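Local coordinates for protein chloride intracellular channel Clic (Drosophila melanogaster, PDB 2YV7) that might switch from a soluble globular form to a membrane-inserted chloride channel whose activity depends on pH, and may play a role in ethanol sensitivity, at residues 164-169 with 173-178; 116-121 with 159-164; 209-212 with 216-219. All coordinates share one frame; numbering follows the deposited sequence.

Interaction 1: 164-169 with 173-178; sequences RFLTGD and CFDCEL
L166 meets the first turns of helix 173-193 with both its backbone and its side chain. Its CB lies beside D175 OD1, and CG presses still closer to that oxygen, at 3.3 Å. With CG anti to the carbonyl carbon (chi1 -75°), the branch is carried on past the carboxylate toward the helix. There CD1 rests against F174 CB at 3.8 Å and against L178 CD2 at the same distance, while CD2 touches the same methyl of L178. A branched aliphatic residue suits this place because one methyl can fill the groove between F174 and L178. T167 extends the apolar strip: its CG2 meets the edge of the F174 ring, 4.0 Å from CD2.

The polar centre is D175. Its OD1 accepts L166 N at 3.0 Å with an N-H...O angle of 158°, using the syn lone pair, and is also hydrogen-bonded to Y207 OH of helix 202-212. OD2 accepts a hydrogen bond from a water at 2.8 Å, and that water in turn accepts one from T167 N at 3.0 Å; C172 N is a further donor to OD2. Were D175 an alanine, L166 N and C172 N would probably lose their acceptor and Y207 OH and the water a partner, and the loop would be less firmly tied to the helix start.

D175, in the first turn of helix 173-193, accepts C172 N from the residue directly ahead of the helix, which is one half of a capping box. This is consistent with the N-capping box found at the equivalent helix of the C-terminal domain in glutathione transferase folds.

Interaction 2: 116-121 with 159-164; sequences VQDKEV and SARNTR
R161 CG stands beside its backbone N, and a bend at the next torsion (chi2 -87°) throws the guanidinium outward from the end of its helix toward D118 and E120, which both hold CG anti to the backbone N, an orientation that turns each carboxylate toward R161. The two acids share R161 NH2, meeting the guanidinium at its edge. E120 OE2 takes the stronger bond, at 2.9 Å and 162°, although the N-H reaches this oxygen from above the carboxylate plane. D118 OD2 lies 3.4 Å from the same NH2, a weak bond within a salt bridge, with the carboxylate and guanidinium planes only 23° apart. Together the three make a salt-bridge network, for which arginine is well suited because NH2 has two hydrogens to share.

D118 has a second task: as N-cap, it receives V121 N on OD1 at 2.8 Å. A negative charge before a helix probably also suits the helix dipole. N162, with positive phi, turns the chain out of its helix just after R161.

The network thus joins the start of helix 119-125 to the end of helix 141-161, while D118 and V121 also pack on F174 of helix 173-193.

Interaction 3: 209-212 with 216-219; sequences YHMY and AFTQ
M211 and F217 have CA atoms 6.3 Å apart, as do Y212 and T218, where the last turn of helix 202-212 meets helix 215-220 across a short turn, with no hydrogen bond between the two segments. The motif is a Met-aromatic contact, in the helical part of a GST-type fold. F217 holds CG anti to its backbone N (chi1 -179°), which sends the ring back to the preceding helix and presents one face to M211. M211 CG sits almost exactly above the ring centre, 3.6 Å from the centroid and 5° off the normal, a CH-pi contact. M211 SD follows over the same face, 4.3 Å from the centroid, and the bend at the sulfur lays CE 3.9 Å from F217 CZ. An unbranched, polarisable methionine suits such a place because its slim chain can lie along a flat ring, although here its first torsion is well away from a staggered value.

Y212 comes alongside F217, both pointing the same way. Y212 CD1 is 3.5 Å from F217 CE2, and the rings, inclined at 76°, have centroids 5.6 Å apart. The hydroxyl of Y212 is held beyond this contact by Q183 and R186 of helix 173-193. F217 also touches M179 and Q183 of that helix and Q44 of helix 41-55, most of which lies in the segment predicted to span the membrane after insertion, so the contact lies near the junction with the N-terminal domain.

The backbone is close as well: M211 O approaches F217 CB, and the methyl T218 CG2 lies 3.2 Å from Y212 O.

How the interactions relate
From the N terminus, the chain first reaches 116-121, and interaction 2 closes the longest loop by bringing back the end of helix 141-161 after 37 mostly helical residues. R164, shared by both contacts, leads straight into interaction 1, which folds the loop back onto the start of helix 173-193, only three residues separating the two segments. After that helix comes helix 202-212, and interaction 3 closes the short turn into helix 215-220, three residues separating its segments. The contacts follow in series, without nesting or crossing. Interactions 1 and 2 abut, F174 packing against V116, whereas interaction 3 is reached through R164, which lies against H210. Together they link helices 119-125, 141-161, 173-193, 202-212 and 215-220.

Interaction 1: 164-169 with 173-178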
loop_
_atom_site.group_PDB
_atom_site.type_symbol
_atom_site.label_atom_id
_atom_site.label_comp_id
_atom_site.label_asym_id
_atom_site.label_seq_id
_atom_site.Cartn_x
_atom_site.Cartn_y
_atom_site.Cartn_z
ATOM N N ARG A 164 -7.396 -8.223 -14.762
ATOM C CA ARG A 164 -6.048 -7.769 -14.475
ATOM C C ARG A 164 -6.002 -7.482 -12.978
ATOM O O ARG A 164 -5.025 -7.831 -12.354
ATOM C CB ARG A 164 -5.641 -6.501 -15.230
ATOM C CG ARG A 164 -4.195 -6.093 -15.004
ATOM C CD ARG A 164 -3.807 -4.906 -15.803
ATOM N NE ARG A 164 -3.344 -5.367 -17.088
ATOM C CZ ARG A 164 -2.140 -5.129 -17.587
ATOM N NH1 ARG A 164 -1.245 -4.397 -16.923
ATOM N NH2 ARG A 164 -1.854 -5.610 -18.787
ATOM N N PHE A 165 -7.065 -6.888 -12.446
ATOM C CA PHE A 165 -7.054 -6.514 -11.009
ATOM C C PHE A 165 -8.178 -7.188 -10.216
ATOM O O PHE A 165 -8.887 -8.039 -10.743
ATOM C CB PHE A 165 -7.116 -4.984 -10.936
ATOM C CG PHE A 165 -5.968 -4.318 -11.629
ATOM C CD1 PHE A 165 -4.667 -4.434 -11.141
ATOM C CD2 PHE A 165 -6.197 -3.565 -12.806
ATOM C CE1 PHE A 165 -3.599 -3.793 -11.776
ATOM C CE2 PHE A 165 -5.121 -2.901 -13.435
ATOM C CZ PHE A 165 -3.842 -3.027 -12.920
ATOM N N LEU A 166 -8.343 -6.856 -8.936
ATOM C CA LEU A 166 -9.247 -7.668 -8.117
ATOM C C LEU A 166 -10.723 -7.629 -8.599
ATOM O O LEU A 166 -11.450 -8.587 -8.420
ATOM C CB LEU A 166 -9.267 -7.220 -6.659
ATOM C CG LEU A 166 -8.044 -7.621 -5.858
ATOM C CD1 LEU A 166 -7.887 -6.772 -4.614
ATOM C CD2 LEU A 166 -8.159 -9.135 -5.444
ATOM N N THR A 167 -11.195 -6.498 -9.083
ATOM C CA THR A 167 -12.624 -6.393 -9.397
ATOM C C THR A 167 -12.865 -6.163 -10.891
ATOM O O THR A 167 -14.010 -5.927 -11.295
ATOM C CB THR A 167 -13.315 -5.240 -8.636
ATOM O OG1 THR A 167 -12.740 -4.030 -9.118
ATOM C CG2 THR A 167 -13.082 -5.334 -7.097
ATOM N N GLY A 168 -11.810 -6.237 -11.690
ATOM C CA GLY A 168 -11.875 -5.981 -13.152
ATOM C C GLY A 168 -10.556 -5.553 -13.756
ATOM O O GLY A 168 -9.501 -5.777 -13.149
ATOM N N ASP A 169 -10.578 -4.911 -14.937
ATOM C CA ASP A 169 -9.319 -4.527 -15.546
ATOM C C ASP A 169 -8.786 -3.157 -15.134
ATOM O O ASP A 169 -7.732 -2.778 -15.596
ATOM C CB ASP A 169 -9.330 -4.719 -17.060
ATOM C CG ASP A 169 -9.677 -6.170 -17.475
ATOM O OD1 ASP A 169 -9.161 -7.143 -16.839
ATOM O OD2 ASP A 169 -10.470 -6.345 -18.459
ATOM N N CYS A 173 -10.036 0.591 -5.056
ATOM C CA CYS A 173 -9.633 0.772 -3.658
ATOM C C CYS A 173 -8.986 -0.489 -3.044
ATOM O O CYS A 173 -8.075 -0.401 -2.188
ATOM C CB CYS A 173 -10.800 1.258 -2.775
ATOM S SG CYS A 173 -12.241 0.178 -2.838
ATOM N N PHE A 174 -9.535 -1.653 -3.401
ATOM C CA PHE A 174 -9.099 -2.907 -2.766
ATOM C C PHE A 174 -7.712 -3.270 -3.252
ATOM O O PHE A 174 -6.937 -3.860 -2.499
ATOM C CB PHE A 174 -10.071 -4.055 -3.088
ATOM C CG PHE A 174 -11.503 -3.800 -2.570
ATOM C CD1 PHE A 174 -11.727 -3.663 -1.210
ATOM C CD2 PHE A 174 -12.577 -3.748 -3.441
ATOM C CE1 PHE A 174 -13.067 -3.424 -0.698
ATOM C CE2 PHE A 174 -13.870 -3.495 -2.951
ATOM C CZ PHE A 174 -14.100 -3.368 -1.594
ATOM N N ASP A 175 -7.398 -2.931 -4.502
ATOM C CA ASP A 175 -6.043 -3.133 -5.031
ATOM C C ASP A 175 -5.018 -2.285 -4.259
ATOM O O ASP A 175 -3.923 -2.755 -3.883
ATOM C CB ASP A 175 -6.021 -2.832 -6.512
ATOM C CG ASP A 175 -6.917 -3.759 -7.262
ATOM O OD1 ASP A 175 -6.644 -5.015 -7.216
ATOM O OD2 ASP A 175 -7.910 -3.233 -7.780
ATOM N N CYS A 176 -5.375 -1.027 -3.986
ATOM C CA CYS A 176 -4.465 -0.155 -3.257
ATOM C C CYS A 176 -4.292 -0.603 -1.799
ATOM O O CYS A 176 -3.275 -0.286 -1.128
ATOM C CB CYS A 176 -4.995 1.311 -3.328
ATOM S SG CYS A 176 -5.198 1.841 -5.027
ATOM N N GLU A 177 -5.243 -1.397 -1.254
ATOM C CA GLU A 177 -5.038 -1.993 0.073
ATOM C C GLU A 177 -4.171 -3.295 -0.079
ATOM O O GLU A 177 -3.332 -3.566 0.779
ATOM C CB GLU A 177 -6.385 -2.423 0.686
ATOM C CG GLU A 177 -6.291 -2.891 2.137
ATOM C CD GLU A 177 -7.646 -3.271 2.731
ATOM O OE1 GLU A 177 -8.670 -2.535 2.491
ATOM O OE2 GLU A 177 -7.674 -4.292 3.443
ATOM N N LEU A 178 -4.444 -4.120 -1.121
ATOM C CA LEU A 178 -3.787 -5.423 -1.240
ATOM C C LEU A 178 -2.312 -5.298 -1.621
ATOM O O LEU A 178 -1.449 -5.976 -1.061
ATOM C CB LEU A 178 -4.525 -6.294 -2.245
ATOM C CG LEU A 178 -3.863 -7.728 -2.339
ATOM C CD1 LEU A 178 -3.830 -8.518 -1.018
ATOM C CD2 LEU A 178 -4.677 -8.494 -3.481
HETATM O O HOH W 1 -9.937 -3.862 -9.535
#

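Interaction 2: 116-121 with 159-164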
loop_
_atom_site.group_PDB
_atom_site.type_symbol
_atom_site.label_atom_id
_atom_site.label_comp_id
_atom_site.label_asym_id
_atom_site.label_seq_id
_atom_site.Cartn_x
_atom_site.Cartn_y
_atom_site.Cartn_z
ATOM N N VAL A 116 -15.252 0.843 -5.617
ATOM C CA VAL A 116 -16.195 -0.157 -6.163
ATOM C C VAL A 116 -16.857 -0.851 -4.994
ATOM O O VAL A 116 -16.219 -1.040 -3.969
ATOM C CB VAL A 116 -15.460 -1.249 -7.027
ATOM C CG1 VAL A 116 -16.432 -2.363 -7.513
ATOM C CG2 VAL A 116 -14.755 -0.638 -8.210
ATOM N N GLN A 117 -18.133 -1.204 -5.142
ATOM C CA GLN A 117 -18.824 -2.027 -4.151
ATOM C C GLN A 117 -18.644 -3.493 -4.513
ATOM O O GLN A 117 -19.115 -3.959 -5.554
ATOM C CB GLN A 117 -20.317 -1.662 -4.030
ATOM C CG GLN A 117 -20.626 -0.160 -3.946
ATOM C CD GLN A 117 -20.477 0.424 -2.534
ATOM O OE1 GLN A 117 -19.376 0.455 -1.962
ATOM N NE2 GLN A 117 -21.593 0.922 -1.980
ATOM N N ASP A 118 -17.897 -4.211 -3.672
ATOM C CA ASP A 118 -17.663 -5.629 -3.882
ATOM C C ASP A 118 -17.388 -6.254 -2.513
ATOM O O ASP A 118 -16.243 -6.339 -2.084
ATOM C CB ASP A 118 -16.522 -5.857 -4.883
ATOM C CG ASP A 118 -16.381 -7.325 -5.297
ATOM O OD1 ASP A 118 -16.609 -8.209 -4.439
ATOM O OD2 ASP A 118 -16.034 -7.612 -6.479
ATOM N N LYS A 119 -18.442 -6.683 -1.822
ATOM C CA LYS A 119 -18.299 -7.266 -0.490
ATOM C C LYS A 119 -17.479 -8.548 -0.521
ATOM O O LYS A 119 -16.792 -8.871 0.448
ATOM C CB LYS A 119 -19.678 -7.550 0.138
ATOM C CG LYS A 119 -20.472 -6.301 0.464
ATOM C CD LYS A 119 -21.445 -6.552 1.613
ATOM C CE LYS A 119 -22.172 -5.261 2.082
ATOM N NZ LYS A 119 -21.240 -4.149 2.496
ATOM N N GLU A 120 -17.563 -9.267 -1.636
ATOM C CA GLU A 120 -16.807 -10.473 -1.874
ATOM C C GLU A 120 -15.288 -10.212 -1.739
ATOM O O GLU A 120 -14.544 -10.935 -0.990
ATOM C CB GLU A 120 -17.186 -11.010 -3.257
ATOM C CG GLU A 120 -16.651 -12.376 -3.629
ATOM C CD GLU A 120 -17.512 -13.066 -4.705
ATOM O OE1 GLU A 120 -18.662 -13.457 -4.372
ATOM O OE2 GLU A 120 -17.027 -13.238 -5.859
ATOM N N VAL A 121 -14.861 -9.162 -2.431
ATOM C CA VAL A 121 -13.476 -8.754 -2.394
ATOM C C VAL A 121 -13.089 -8.215 -1.006
ATOM O O VAL A 121 -12.018 -8.558 -0.508
ATOM C CB VAL A 121 -13.097 -7.807 -3.539
ATOM C CG1 VAL A 121 -11.633 -7.361 -3.356
ATOM C CG2 VAL A 121 -13.276 -8.507 -4.898
ATOM N N SER A 159 -7.653 -16.035 -10.462
ATOM C CA SER A 159 -7.685 -17.064 -11.500
ATOM C C SER A 159 -9.128 -17.209 -12.007
ATOM O O SER A 159 -9.345 -17.283 -13.239
ATOM C CB SER A 159 -7.134 -18.367 -10.861
ATOM O OG SER A 159 -7.129 -19.462 -11.755
ATOM N N ALA A 160 -10.109 -17.224 -11.097
ATOM C CA ALA A 160 -11.534 -17.420 -11.468
ATOM C C ALA A 160 -12.038 -16.197 -12.230
ATOM O O ALA A 160 -12.738 -16.335 -13.237
ATOM C CB ALA A 160 -12.395 -17.658 -10.295
ATOM N N ARG A 161 -11.622 -15.010 -11.789
ATOM C CA ARG A 161 -12.093 -13.765 -12.424
ATOM C C ARG A 161 -11.388 -13.487 -13.738
ATOM O O ARG A 161 -11.982 -12.902 -14.630
ATOM C CB ARG A 161 -12.036 -12.581 -11.444
ATOM C CG ARG A 161 -12.921 -12.747 -10.138
ATOM C CD ARG A 161 -14.380 -12.282 -10.337
ATOM N NE ARG A 161 -15.164 -12.132 -9.098
ATOM C CZ ARG A 161 -15.319 -10.988 -8.417
ATOM N NH1 ARG A 161 -14.717 -9.876 -8.818
ATOM N NH2 ARG A 161 -16.054 -10.951 -7.312
ATOM N N ASN A 162 -10.136 -13.923 -13.889
ATOM C CA ASN A 162 -9.298 -13.619 -15.046
ATOM C C ASN A 162 -9.398 -12.162 -15.494
ATOM O O ASN A 162 -9.571 -11.870 -16.662
ATOM C CB ASN A 162 -9.565 -14.583 -16.210
ATOM C CG ASN A 162 -8.343 -14.767 -17.106
ATOM O OD1 ASN A 162 -7.223 -14.992 -16.624
ATOM N ND2 ASN A 162 -8.544 -14.664 -18.408
ATOM N N THR A 163 -9.309 -11.253 -14.531
ATOM C CA THR A 163 -9.226 -9.826 -14.804
ATOM C C THR A 163 -7.845 -9.393 -14.315
ATOM O O THR A 163 -7.183 -10.150 -13.584
ATOM C CB THR A 163 -10.331 -9.079 -14.101
ATOM O OG1 THR A 163 -10.337 -9.411 -12.688
ATOM C CG2 THR A 163 -11.690 -9.466 -14.711
ATOM N N ARG A 164 -7.396 -8.223 -14.762
ATOM C CA ARG A 164 -6.048 -7.769 -14.475
ATOM C C ARG A 164 -6.002 -7.482 -12.978
ATOM O O ARG A 164 -5.025 -7.831 -12.354
ATOM C CB ARG A 164 -5.641 -6.501 -15.230
ATOM C CG ARG A 164 -4.195 -6.093 -15.004
ATOM C CD ARG A 164 -3.807 -4.906 -15.803
ATOM N NE ARG A 164 -3.344 -5.367 -17.088
ATOM C CZ ARG A 164 -2.140 -5.129 -17.587
ATOM N NH1 ARG A 164 -1.245 -4.397 -16.923
ATOM N NH2 ARG A 164 -1.854 -5.610 -18.787
#

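Interaction 3: 209-212 with 216-219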
loop_
_atom_site.group_PDB
_atom_site.type_symbol
_atom_site.label_atom_id
_atom_site.label_comp_id
_atom_site.label_asym_id
_atom_site.label_seq_id
_atom_site.Cartn_x
_atom_site.Cartn_y
_atom_site.Cartn_z
ATOM N N TYR A 209 3.108 -8.980 -11.062
ATOM C CA TYR A 209 3.794 -8.549 -12.255
ATOM C C TYR A 209 3.184 -7.221 -12.700
ATOM O O TYR A 209 3.896 -6.224 -12.888
ATOM C CB TYR A 209 3.683 -9.611 -13.323
ATOM C CG TYR A 209 4.329 -9.219 -14.603
ATOM C CD1 TYR A 209 5.717 -9.286 -14.743
ATOM C CD2 TYR A 209 3.570 -8.792 -15.671
ATOM C CE1 TYR A 209 6.333 -8.922 -15.938
ATOM C CE2 TYR A 209 4.164 -8.441 -16.858
ATOM C CZ TYR A 209 5.557 -8.500 -16.979
ATOM O OH TYR A 209 6.174 -8.159 -18.179
ATOM N N HIS A 210 1.874 -7.186 -12.802
ATOM C CA HIS A 210 1.181 -5.939 -13.143
ATOM C C HIS A 210 1.323 -4.837 -12.143
ATOM O O HIS A 210 1.313 -3.687 -12.515
ATOM C CB HIS A 210 -0.271 -6.193 -13.440
ATOM C CG HIS A 210 -0.472 -7.065 -14.641
ATOM N ND1 HIS A 210 0.168 -6.827 -15.839
ATOM C CD2 HIS A 210 -1.175 -8.214 -14.806
ATOM C CE1 HIS A 210 -0.163 -7.775 -16.707
ATOM N NE2 HIS A 210 -0.988 -8.622 -16.108
ATOM N N MET A 211 1.385 -5.183 -10.850
ATOM C CA MET A 211 1.614 -4.187 -9.805
ATOM C C MET A 211 2.899 -3.435 -9.961
ATOM O O MET A 211 2.956 -2.215 -9.709
ATOM C CB MET A 211 1.547 -4.902 -8.433
ATOM C CG MET A 211 2.458 -4.512 -7.419
ATOM S SD MET A 211 1.980 -5.594 -5.999
ATOM C CE MET A 211 3.595 -6.192 -5.626
ATOM N N TYR A 212 3.925 -4.126 -10.442
ATOM C CA TYR A 212 5.197 -3.474 -10.628
ATOM C C TYR A 212 5.242 -2.598 -11.873
ATOM O O TYR A 212 6.173 -1.801 -11.991
ATOM C CB TYR A 212 6.292 -4.514 -10.665
ATOM C CG TYR A 212 6.462 -5.235 -9.320
ATOM C CD1 TYR A 212 6.624 -4.499 -8.077
ATOM C CD2 TYR A 212 6.477 -6.648 -9.270
ATOM C CE1 TYR A 212 6.742 -5.136 -6.869
ATOM C CE2 TYR A 212 6.627 -7.304 -8.043
ATOM C CZ TYR A 212 6.792 -6.551 -6.865
ATOM O OH TYR A 212 6.921 -7.191 -5.700
ATOM N N ALA A 216 1.235 4.130 -9.952
ATOM C CA ALA A 216 0.728 4.463 -8.609
ATOM C C ALA A 216 1.473 3.614 -7.598
ATOM O O ALA A 216 1.729 4.030 -6.446
ATOM C CB ALA A 216 -0.761 4.207 -8.516
ATOM N N PHE A 217 1.725 2.362 -8.003
ATOM C CA PHE A 217 2.460 1.483 -7.105
ATOM C C PHE A 217 3.917 1.900 -6.958
ATOM O O PHE A 217 4.379 2.118 -5.868
ATOM C CB PHE A 217 2.384 0.026 -7.550
ATOM C CG PHE A 217 3.128 -0.882 -6.614
ATOM C CD1 PHE A 217 2.506 -1.318 -5.421
ATOM C CD2 PHE A 217 4.473 -1.211 -6.857
ATOM C CE1 PHE A 217 3.195 -2.158 -4.481
ATOM C CE2 PHE A 217 5.233 -2.054 -5.932
ATOM C CZ PHE A 217 4.582 -2.522 -4.718
ATOM N N THR A 218 4.619 2.001 -8.069
ATOM C CA THR A 218 6.066 2.203 -8.026
ATOM C C THR A 218 6.391 3.597 -7.443
ATOM O O THR A 218 7.333 3.747 -6.643
ATOM C CB THR A 218 6.709 2.032 -9.432
ATOM O OG1 THR A 218 6.398 3.162 -10.202
ATOM C CG2 THR A 218 6.223 0.831 -10.206
ATOM N N GLN A 219 5.570 4.608 -7.760
ATOM C CA GLN A 219 5.752 5.913 -7.159
ATOM C C GLN A 219 5.558 5.936 -5.615
ATOM O O GLN A 219 6.147 6.768 -4.914
ATOM C CB GLN A 219 4.815 6.928 -7.831
ATOM C CG GLN A 219 5.151 7.177 -9.274
ATOM C CD GLN A 219 6.539 7.773 -9.407
ATOM O OE1 GLN A 219 6.821 8.848 -8.863
ATOM N NE2 GLN A 219 7.434 7.048 -10.066
#